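Local coordinates for protein NAD(P)H-flavin oxidoreductase (Agrobacterium tumefaciens str. C58, PDB 2FRE) that binds flavin mononucleotide at the interface of two subunits and probably catalyses NAD(P)H-dependent reduction of flavins or related acceptors, at residues I39-A42 with A43-P47; A117-S120 with L121-A125; R183-L186 with A187-A190. One frame throughout, in Å; residues are numbered along the deposited sequence.

Contacts 1 and 2 lie side by side on two packed helices, 33-44 and 110-127, with centres about 7 Å apart. They touch directly: Ala43 CB of contact 1 comes within 3.3 Å of Ala117 O of contact 2, and Ala42 CB within 3.4 Å of Gln124 CB. Contact 3 lies in the C-terminal arm, its centre about 28 Å from that of contact 1 and about 23 Å from that of contact 2. All three reach the second subunit and flavin mononucleotide: Pro47 lies beside one cofactor, while Trp118 and Arg183 meet the other, the nearest atoms of the Trp118 side chain and the cofactor about 4 Å apart. Each flavin site therefore draws on both chains.

Contact 1. Residues I39-A42 with A43-P47; sequences ILDA and AHWAP. With FMN (flavin mononucleotide), chain D.
Residues 39-42 and 43-47 meet through the last turns of helix 33-44. Ala43 N donates to Ile39 O at 3.2 Å with an N-H...O angle of 164°, and His44 N donates to Leu40 O at 3.0 Å. Past these i to i+4 bonds the spiral tightens: Trp45 N reaches Ala42 O at 3.1 Å, an i to i+3 bond, and Ala46 N bonds Ala43 O, before the chain runs out extended through Pro47. On one flank the Asp41 carboxylate and the His44 imidazole stand side by side, pointing the same way, with their planes 43° apart. Asp41 CG lies anti to the backbone N (chi1 -163°), which turns OD1 to within 3.0 Å of His44 NE2, but the angle is too poor for a hydrogen bond. Further along the same flank, Trp45 NE1 stands 3.6 Å from Asp41 OD1. The other oxygen, Asp41 OD2, takes a hydrogen bond from Tyr11 N of the second subunit. Ile39 and Ala43 face the core instead, against Leu121 of helix 110-127. Beyond the turn, Pro47 CB lies 3.3 Å from O3' of flavin mononucleotide. Trp45 O accepts from Arg20 NH1 and Arg183 NH2 of the second subunit, and that same Arg183 NH2 also bonds the flavin mononucleotide; the buried carbonyl of Trp45, just after the helical turns, is thus consistent with a part in positioning a cofactor-binding arginine.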
# COMPACT_ATOMS: atom_id res chain seq x y z
N ILE A 39 -10.18 6.11 -10.08
CA ILE A 39 -9.01 6.10 -9.19
C ILE A 39 -9.37 5.60 -7.80
O ILE A 39 -8.68 4.74 -7.28
CB ILE A 39 -8.35 7.50 -9.11
CG1 ILE A 39 -7.69 7.81 -10.46
CG2 ILE A 39 -7.33 7.57 -7.96
CD1 ILE A 39 -7.21 9.22 -10.61
N LEU A 40 -10.45 6.12 -7.23
CA LEU A 40 -10.87 5.69 -5.91
C LEU A 40 -11.49 4.28 -5.93
O LEU A 40 -11.38 3.55 -4.96
CB LEU A 40 -11.82 6.72 -5.28
CG LEU A 40 -11.20 8.10 -5.00
CD1 LEU A 40 -12.23 9.06 -4.35
CD2 LEU A 40 -9.95 8.03 -4.18
N ASP A 41 -12.09 3.89 -7.06
CA ASP A 41 -12.61 2.54 -7.24
C ASP A 41 -11.46 1.52 -7.18
O ASP A 41 -11.52 0.54 -6.45
CB ASP A 41 -13.37 2.43 -8.58
CG ASP A 41 -14.27 1.22 -8.65
OD1 ASP A 41 -14.43 0.49 -7.64
OD2 ASP A 41 -14.86 1.01 -9.72
N ALA A 42 -10.37 1.80 -7.89
CA ALA A 42 -9.19 0.93 -7.82
C ALA A 42 -8.63 0.83 -6.39
O ALA A 42 -8.30 -0.27 -5.90
CB ALA A 42 -8.11 1.43 -8.81
N ALA A 43 -8.52 1.98 -5.72
CA ALA A 43 -8.08 2.05 -4.34
C ALA A 43 -8.91 1.15 -3.40
O ALA A 43 -8.35 0.43 -2.57
CB ALA A 43 -8.09 3.53 -3.85
N HIS A 44 -10.23 1.16 -3.57
CA HIS A 44 -11.15 0.41 -2.71
C HIS A 44 -11.18 -1.09 -3.01
O HIS A 44 -11.80 -1.86 -2.26
CB HIS A 44 -12.56 1.06 -2.76
CG HIS A 44 -13.61 0.29 -3.52
ND1 HIS A 44 -14.80 -0.10 -2.94
CD2 HIS A 44 -13.66 -0.12 -4.80
CE1 HIS A 44 -15.54 -0.73 -3.84
NE2 HIS A 44 -14.87 -0.77 -4.97
N TRP A 45 -10.53 -1.49 -4.11
CA TRP A 45 -10.31 -2.91 -4.41
C TRP A 45 -9.07 -3.52 -3.73
O TRP A 45 -8.74 -4.69 -3.95
CB TRP A 45 -10.26 -3.16 -5.93
CG TRP A 45 -11.60 -3.35 -6.47
CD1 TRP A 45 -12.33 -2.47 -7.20
CD2 TRP A 45 -12.41 -4.51 -6.30
NE1 TRP A 45 -13.55 -3.00 -7.51
CE2 TRP A 45 -13.63 -4.26 -6.96
CE3 TRP A 45 -12.22 -5.74 -5.66
CZ2 TRP A 45 -14.66 -5.19 -7.00
CZ3 TRP A 45 -13.26 -6.66 -5.69
CH2 TRP A 45 -14.45 -6.38 -6.36
N ALA A 46 -8.41 -2.75 -2.87
CA ALA A 46 -7.22 -3.23 -2.21
C ALA A 46 -7.54 -4.36 -1.25
O ALA A 46 -8.66 -4.45 -0.75
CB ALA A 46 -6.51 -2.07 -1.47
N PRO A 47 -6.54 -5.22 -0.95
CA PRO A 47 -6.77 -6.20 0.10
C PRO A 47 -6.70 -5.55 1.47
O PRO A 47 -6.10 -4.45 1.63
CB PRO A 47 -5.63 -7.18 -0.08
CG PRO A 47 -4.48 -6.28 -0.58
CD PRO A 47 -5.17 -5.31 -1.50
N1 FMN D . -6.13 -14.29 4.96
C2 FMN D . -6.15 -15.43 5.76
O2 FMN D . -6.58 -16.47 5.25
N3 FMN D . -5.65 -15.42 7.03
C4 FMN D . -5.15 -14.25 7.56
O4 FMN D . -4.45 -14.28 8.59
C4A FMN D . -5.15 -13.10 6.77
N5 FMN D . -4.66 -11.91 7.27
C5A FMN D . -4.60 -10.80 6.45
C6 FMN D . -4.06 -9.62 6.94
C7 FMN D . -3.97 -8.47 6.14
C7M FMN D . -2.95 -7.45 6.55
C8 FMN D . -4.43 -8.52 4.82
C8M FMN D . -3.86 -7.57 3.77
C9 FMN D . -4.98 -9.69 4.34
C9A FMN D . -5.07 -10.82 5.16
N10 FMN D . -5.63 -11.98 4.66
C10 FMN D . -5.64 -13.12 5.47
C1' FMN D . -6.46 -11.95 3.41
C2' FMN D . -7.64 -10.97 3.31
O2' FMN D . -8.81 -11.54 3.91
C3' FMN D . -7.94 -10.67 1.84
O3' FMN D . -6.83 -10.00 1.27
C4' FMN D . -9.24 -9.85 1.67
O4' FMN D . -10.38 -10.64 2.01
C5' FMN D . -9.46 -9.33 0.27
O5' FMN D . -9.38 -10.37 -0.65
P FMN D . -8.38 -10.37 -1.90
O1P FMN D . -8.82 -9.36 -2.90
O2P FMN D . -7.00 -10.06 -1.38
O3P FMN D . -8.45 -11.71 -2.57

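Contact 2. Residues A117-S120 with L121-A125; sequences AWFS and LAMQA
Trp118 and Ala122 meet one turn apart on helix 110-127, where the methyl of Ala122 sits over one face of the indole. Its CB is 4.3 Å from the centroid of the six-membered ring, 21° off the normal, a CH-pi contact displaced toward the CZ3 rim. The turn about the Trp118 CB-CG bond (chi2 -114°) swings the six-membered ring forward along the helix, over this methyl. Beneath lies the tight part of the contact, the backbone: Leu121 N bonds Ala117 O at 2.8 Å, Ala122 N bonds Trp118 O at 2.9 Å, and the same spacing continues through Met123 to Phe119 and Gln124 to Ser120. The looser part is the pair Phe119 and Met123, a selenomethionine here, whose side chains run alongside each other. Phe119 CE2 touches Met123 CB at 4.1 Å, whereas the selenium stands 5.3 Å from the ring centroid, 57° off the normal, in an oblique Met-aromatic contact. Met123 leaves the helix with CG anti to its backbone nitrogen and then bends twice, leading its end away from residues 117-120. This looser side is buried rather than wet: Met123 packs on Met123 of the second subunit, and Phe119 on Ser120 of that chain. Leu121 turns to helix 33-44 and strand 153-162. Ser120 OG bonds back to Ala116 O one turn earlier, so its polar end is satisfied within the helix. Trp118 also touches flavin mononucleotide and meets the ring of Phe112 of the second subunit, nearly parallel to it; apolar contacts along one helix thus join the dimer interface to the cofactor pocket.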
# COMPACT_ATOMS: atom_id res chain seq x y z
N ALA A 117 -4.35 0.57 -0.17
CA ALA A 117 -5.34 1.33 -0.92
C ALA A 117 -4.72 2.59 -1.56
O ALA A 117 -5.02 2.94 -2.71
CB ALA A 117 -6.49 1.70 -0.02
N TRP A 118 -3.86 3.27 -0.82
CA TRP A 118 -3.17 4.43 -1.34
C TRP A 118 -2.26 4.09 -2.52
O TRP A 118 -2.29 4.81 -3.52
CB TRP A 118 -2.42 5.16 -0.22
CG TRP A 118 -1.06 5.66 -0.56
CD1 TRP A 118 0.12 5.22 -0.03
CD2 TRP A 118 -0.73 6.74 -1.44
NE1 TRP A 118 1.18 5.96 -0.55
CE2 TRP A 118 0.68 6.89 -1.42
CE3 TRP A 118 -1.48 7.58 -2.27
CZ2 TRP A 118 1.35 7.84 -2.20
CZ3 TRP A 118 -0.82 8.55 -3.04
CH2 TRP A 118 0.60 8.66 -3.00
N PHE A 119 -1.49 3.01 -2.43
CA PHE A 119 -0.66 2.63 -3.59
C PHE A 119 -1.55 2.35 -4.79
O PHE A 119 -1.24 2.73 -5.92
CB PHE A 119 0.27 1.45 -3.36
CG PHE A 119 1.22 1.28 -4.47
CD1 PHE A 119 2.39 2.03 -4.51
CD2 PHE A 119 0.90 0.50 -5.56
CE1 PHE A 119 3.25 1.94 -5.60
CE2 PHE A 119 1.74 0.40 -6.64
CZ PHE A 119 2.92 1.12 -6.68
N SER A 120 -2.65 1.65 -4.54
CA SER A 120 -3.60 1.32 -5.58
C SER A 120 -4.13 2.60 -6.24
O SER A 120 -4.21 2.69 -7.47
CB SER A 120 -4.75 0.51 -4.98
OG SER A 120 -4.31 -0.77 -4.53
N LEU A 121 -4.47 3.58 -5.41
CA LEU A 121 -4.88 4.94 -5.85
C LEU A 121 -3.84 5.59 -6.79
O LEU A 121 -4.15 6.07 -7.89
CB LEU A 121 -5.10 5.81 -4.61
CG LEU A 121 -5.77 7.18 -4.71
CD1 LEU A 121 -6.19 7.62 -3.31
CD2 LEU A 121 -4.87 8.20 -5.38
N ALA A 122 -2.59 5.60 -6.31
CA ALA A 122 -1.46 6.17 -7.06
C ALA A 122 -1.22 5.45 -8.38
O ALA A 122 -0.93 6.08 -9.42
CB ALA A 122 -0.21 6.13 -6.20
N MSE A 123 -1.38 4.14 -8.36
CA MSE A 123 -1.20 3.31 -9.54
C MSE A 123 -2.29 3.56 -10.57
O MSE A 123 -2.01 3.74 -11.74
CB MSE A 123 -1.15 1.84 -9.14
CG MSE A 123 -0.61 0.92 -10.18
SE MSE A 123 1.18 1.44 -10.80
CE MSE A 123 0.74 2.05 -12.08
N GLN A 124 -3.53 3.57 -10.12
CA GLN A 124 -4.64 3.85 -11.04
C GLN A 124 -4.55 5.26 -11.64
O GLN A 124 -4.77 5.46 -12.85
CB GLN A 124 -6.00 3.59 -10.38
CG GLN A 124 -7.21 3.67 -11.34
CD GLN A 124 -7.11 2.80 -12.58
OE1 GLN A 124 -6.59 3.21 -13.67
NE2 GLN A 124 -7.67 1.62 -12.48
N ALA A 125 -4.19 6.23 -10.80
CA ALA A 125 -3.93 7.60 -11.27
C ALA A 125 -2.85 7.61 -12.37
O ALA A 125 -3.05 8.19 -13.45
CB ALA A 125 -3.50 8.49 -10.09

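Contact 3. Residues R183-L186 with A187-A190; sequences RVPL and ADVA. With FMN (flavin mononucleotide), chain C.
Two overlapping type I beta turns, 185-188 and 186-189, in the C-terminal arm between helix 172-176 and strand 190-192, fold residues 187-190 back on residues 183-186 and lie against the second subunit. Leu186 O is gripped by two backbone donors: Val189 N at 2.9 Å, from above the carbonyl plane, and Ala190 N at 3.0 Å, nearly along the C=O axis. Before it, Asp188 N bonds Pro185 O at 2.9 Å. The side chains close the turns from two directions. Val184 CG2 meets Val189 CG1 at 3.7 Å, the two valines crossing obliquely, while Leu186 crosses Val189 at about a right angle and rests CD1 on Ala190 CB at 3.9 Å. A chi1 of -178° brings Leu186 CG to the Ala190 side, and the turn at chi2 lays CD1 on that methyl. The Asp188 carboxylate passes over the proline ring, with OD2 3.5 Å from Pro185 CD. Leu186 and Ala190 also pack on Asp41 and Leu40 of the second subunit, and Ala190 pairs in parallel with a strand of that chain. At the start of the arm, Arg183 belongs to the flavin mononucleotide pocket. Its NH1 is held by Ser181 OG. NH2, which also reaches across the interface, meets the phosphate oxygen O1P edge-on, in the guanidinium plane, at 2.8 Å with an N-H...O angle of 159°.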
# COMPACT_ATOMS: atom_id res chain seq x y z
N ARG A 183 16.17 4.77 -4.64
CA ARG A 183 15.94 3.87 -3.49
C ARG A 183 17.25 3.26 -3.06
O ARG A 183 18.22 3.27 -3.82
CB ARG A 183 14.96 2.75 -3.86
CG ARG A 183 13.58 3.22 -4.20
CD ARG A 183 12.80 3.81 -3.03
NE ARG A 183 11.46 4.16 -3.50
CZ ARG A 183 11.15 5.27 -4.16
NH1 ARG A 183 12.03 6.23 -4.36
NH2 ARG A 183 9.92 5.46 -4.58
N VAL A 184 17.28 2.74 -1.84
CA VAL A 184 18.43 1.98 -1.38
C VAL A 184 18.50 0.67 -2.17
O VAL A 184 17.49 0.23 -2.73
CB VAL A 184 18.34 1.68 0.15
CG1 VAL A 184 18.20 2.98 0.92
CG2 VAL A 184 17.20 0.73 0.48
N PRO A 185 19.69 0.06 -2.23
CA PRO A 185 19.81 -1.29 -2.80
C PRO A 185 18.80 -2.28 -2.19
O PRO A 185 18.54 -2.24 -0.98
CB PRO A 185 21.25 -1.69 -2.46
CG PRO A 185 21.96 -0.44 -2.38
CD PRO A 185 21.00 0.56 -1.80
N LEU A 186 18.22 -3.14 -3.03
CA LEU A 186 17.28 -4.16 -2.58
C LEU A 186 17.84 -4.94 -1.39
O LEU A 186 17.15 -5.18 -0.43
CB LEU A 186 16.89 -5.11 -3.72
CG LEU A 186 15.86 -6.19 -3.34
CD1 LEU A 186 14.63 -5.57 -2.70
CD2 LEU A 186 15.47 -7.04 -4.55
N ALA A 187 19.12 -5.30 -1.45
CA ALA A 187 19.74 -6.06 -0.37
C ALA A 187 19.75 -5.34 0.98
O ALA A 187 19.88 -6.00 2.01
CB ALA A 187 21.14 -6.46 -0.76
N ASP A 188 19.56 -4.03 1.00
CA ASP A 188 19.49 -3.30 2.25
C ASP A 188 18.13 -3.44 2.94
O ASP A 188 17.97 -3.01 4.08
CB ASP A 188 19.78 -1.81 2.04
CG ASP A 188 21.23 -1.54 1.67
OD1 ASP A 188 22.00 -2.50 1.50
OD2 ASP A 188 21.58 -0.36 1.56
N VAL A 189 17.14 -4.01 2.25
CA VAL A 189 15.81 -4.14 2.84
C VAL A 189 15.21 -5.55 2.74
O VAL A 189 14.20 -5.81 3.38
CB VAL A 189 14.78 -3.13 2.27
CG1 VAL A 189 15.24 -1.69 2.50
CG2 VAL A 189 14.47 -3.39 0.79
N ALA A 190 15.80 -6.42 1.93
CA ALA A 190 15.27 -7.77 1.74
C ALA A 190 16.32 -8.77 2.19
O ALA A 190 17.43 -8.81 1.64
CB ALA A 190 14.94 -8.01 0.27
N1 FMN C . 6.05 15.04 -0.32
C2 FMN C . 6.01 16.40 -0.01
O2 FMN C . 6.50 17.22 -0.79
N3 FMN C . 5.45 16.84 1.18
C4 FMN C . 4.90 15.97 2.08
O4 FMN C . 4.22 16.41 3.02
C4A FMN C . 4.94 14.59 1.76
N5 FMN C . 4.39 13.67 2.64
C5A FMN C . 4.37 12.33 2.28
C6 FMN C . 3.79 11.42 3.15
C7 FMN C . 3.73 10.08 2.83
C7M FMN C . 2.67 9.29 3.54
C8 FMN C . 4.28 9.62 1.63
C8M FMN C . 3.77 8.34 1.00
C9 FMN C . 4.87 10.52 0.75
C9A FMN C . 4.93 11.89 1.09
N10 FMN C . 5.52 12.79 0.23
C10 FMN C . 5.50 14.14 0.56
C1' FMN C . 6.23 12.34 -1.02
C2' FMN C . 7.43 11.43 -0.79
O2' FMN C . 8.60 12.16 -0.43
C3' FMN C . 7.68 10.58 -2.03
O3' FMN C . 6.57 9.70 -2.24
C4' FMN C . 8.99 9.80 -1.92
O4' FMN C . 10.09 10.69 -1.91
C5' FMN C . 9.19 8.78 -3.04
O5' FMN C . 9.20 9.42 -4.31
P FMN C . 8.18 8.98 -5.47
O1P FMN C . 8.62 7.59 -5.92
O2P FMN C . 6.77 8.90 -4.91
O3P FMN C . 8.29 10.02 -6.55